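Local coordinates for lipolytic protein G-D-S-L family (Veillonella parvula DSM 2008, PDB 4RW0) that probably hydrolyses ester bonds of lipid or acylated substrates, as a member of the GDSL-like lipase/acylhydrolase family in the SGNH hydrolase clan, at residues 77-82 / 122-127. Residues are numbered along the deposited sequence; the frame is centred on the assembly and turned at random.
Sequences NDILQG and LVVREV
I79 is the one residue of 77-82 that reaches the helix of 122-127, and its side chain meets V123 and V124 through three of its carbons. CD1 makes the closest approach, 3.6 Å from CG2 of V124, and lies 3.9 Å from V124 CA, near the backbone of that helix. The I79 side chain runs roughly perpendicular to that of V124 but lies alongside that of V123, pointing the other way: I79 CG1 lies 3.9 Å from V123 CG1, while I79 CG2 rests 4.0 Å from V123 CB. With CG1 of I79 anti to its carbonyl carbon (chi1 -65°) and the chain extended beyond it (chi2 169°), CD1 is sent on to V124 while CG1 and CG2 lie against V123. Cut back to an alanine here, the side chain would lose CG1, CG2 and CD1, which is likely to leave a gap beside V123 and V124. I113, from a loop, touches both I79 and V124, widening the apolar patch. Just past I79 the short helix ends in a Schellman motif: G82 turns to positive phi (108°) and bonds back into the last turn, G82 N to I79 O at 3.0 Å. D78 OD1 accepts a hydrogen bond from V48 N. In the SGNH-hydrolase alpha/beta fold, with parallel strand order 2-1-3-4-5, the contact packs helix 76-80, after central strand 69-73, on helix 120-138, in the crossover between strands 104-108 and 141-143; helix 85-100 touches V123 and V127, helix 145-154 V124.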
loop_
_atom_site.group_PDB
_atom_site.type_symbol
_atom_site.label_atom_id
_atom_site.label_comp_id
_atom_site.label_asym_id
_atom_site.label_seq_id
_atom_site.Cartn_x
_atom_site.Cartn_y
_atom_site.Cartn_z
ATOM N N ASN A 77 3.941 -1.913 10.659
ATOM C CA ASN A 77 4.585 -2.750 11.686
ATOM C C ASN A 77 5.819 -2.121 12.319
ATOM O O ASN A 77 6.074 -2.291 13.517
ATOM C CB ASN A 77 4.862 -4.142 11.145
ATOM C CG ASN A 77 3.535 -4.923 10.929
ATOM O OD1 ASN A 77 2.663 -4.963 11.839
ATOM N ND2 ASN A 77 3.350 -5.494 9.723
ATOM N N ASP A 78 6.544 -1.368 11.523
ATOM C CA ASP A 78 7.737 -0.664 12.010
ATOM C C ASP A 78 7.320 0.424 12.990
ATOM O O ASP A 78 7.903 0.519 14.066
ATOM C CB ASP A 78 8.491 -0.036 10.871
ATOM C CG ASP A 78 9.052 -1.096 9.886
ATOM O OD1 ASP A 78 8.339 -1.550 8.942
ATOM O OD2 ASP A 78 10.200 -1.489 10.092
ATOM N N ILE A 79 6.275 1.180 12.649
ATOM C CA ILE A 79 5.786 2.231 13.515
ATOM C C ILE A 79 5.250 1.651 14.801
ATOM O O ILE A 79 5.547 2.157 15.919
ATOM C CB ILE A 79 4.820 3.102 12.781
ATOM C CG1 ILE A 79 5.554 3.810 11.669
ATOM C CG2 ILE A 79 4.137 4.115 13.710
ATOM C CD1 ILE A 79 4.597 4.510 10.694
ATOM N N LEU A 80 4.512 0.541 14.715
ATOM C CA LEU A 80 4.036 -0.083 15.932
ATOM C C LEU A 80 5.177 -0.581 16.825
ATOM O O LEU A 80 5.039 -0.672 18.013
ATOM C CB LEU A 80 3.131 -1.255 15.656
ATOM C CG LEU A 80 1.771 -0.864 15.088
ATOM C CD1 LEU A 80 1.100 -2.143 14.595
ATOM C CD2 LEU A 80 0.901 -0.174 16.124
ATOM N N GLN A 81 6.295 -0.945 16.246
ATOM C CA GLN A 81 7.427 -1.402 17.017
ATOM C C GLN A 81 8.348 -0.277 17.456
ATOM O O GLN A 81 9.348 -0.534 18.039
ATOM C CB GLN A 81 8.202 -2.437 16.213
ATOM C CG GLN A 81 7.466 -3.764 16.260
ATOM C CD GLN A 81 7.977 -4.763 15.256
ATOM O OE1 GLN A 81 8.884 -4.473 14.465
ATOM N NE2 GLN A 81 7.396 -5.962 15.274
ATOM N N GLY A 82 8.036 0.964 17.146
ATOM C CA GLY A 82 8.786 2.049 17.703
ATOM C C GLY A 82 9.706 2.769 16.763
ATOM O O GLY A 82 10.306 3.722 17.193
ATOM N N LEU A 122 0.910 10.039 14.470
ATOM C CA LEU A 122 1.658 11.204 13.975
ATOM C C LEU A 122 2.893 10.776 13.155
ATOM O O LEU A 122 3.264 11.449 12.178
ATOM C CB LEU A 122 2.084 12.142 15.116
ATOM C CG LEU A 122 0.980 12.607 16.083
ATOM C CD1 LEU A 122 1.567 13.492 17.191
ATOM C CD2 LEU A 122 -0.079 13.382 15.330
ATOM N N VAL A 123 3.487 9.650 13.513
ATOM C CA VAL A 123 4.627 9.114 12.732
ATOM C C VAL A 123 4.150 8.724 11.320
ATOM O O VAL A 123 4.757 9.090 10.282
ATOM C CB VAL A 123 5.237 7.907 13.422
ATOM C CG1 VAL A 123 6.465 7.446 12.659
ATOM C CG2 VAL A 123 5.616 8.214 14.867
ATOM N N VAL A 124 2.969 8.079 11.268
ATOM C CA VAL A 124 2.348 7.676 9.991
ATOM C C VAL A 124 2.128 8.900 9.113
ATOM O O VAL A 124 2.442 8.939 7.923
ATOM C CB VAL A 124 0.961 6.942 10.216
ATOM C CG1 VAL A 124 0.227 6.742 8.909
ATOM C CG2 VAL A 124 1.151 5.598 10.832
ATOM N N ARG A 125 1.598 9.947 9.729
ATOM C CA ARG A 125 1.351 11.155 8.998
ATOM C C ARG A 125 2.601 11.780 8.461
ATOM O O ARG A 125 2.558 12.292 7.341
ATOM C CB ARG A 125 0.544 12.171 9.839
ATOM C CG ARG A 125 -0.904 11.685 10.009
ATOM C CD ARG A 125 -1.707 12.395 11.064
ATOM N NE ARG A 125 -1.648 13.813 10.854
ATOM C CZ ARG A 125 -1.940 14.726 11.792
ATOM N NH1 ARG A 125 -2.382 14.380 13.028
ATOM N NH2 ARG A 125 -1.792 16.011 11.484
ATOM N N GLU A 126 3.661 11.779 9.246
ATOM C CA GLU A 126 4.973 12.347 8.820
ATOM C C GLU A 126 5.538 11.559 7.665
ATOM O O GLU A 126 5.996 12.132 6.698
ATOM C CB GLU A 126 6.011 12.301 9.976
ATOM C CG GLU A 126 5.798 13.272 11.140
ATOM C CD GLU A 126 6.612 12.968 12.422
ATOM O OE1 GLU A 126 7.561 12.150 12.415
ATOM O OE2 GLU A 126 6.278 13.561 13.468
ATOM N N VAL A 127 5.475 10.219 7.735
ATOM C CA VAL A 127 5.913 9.369 6.610
ATOM C C VAL A 127 5.119 9.737 5.399
ATOM O O VAL A 127 5.688 9.972 4.335
ATOM C CB VAL A 127 5.754 7.845 6.940
ATOM C CG1 VAL A 127 5.927 6.969 5.730
ATOM C CG2 VAL A 127 6.715 7.447 8.015
#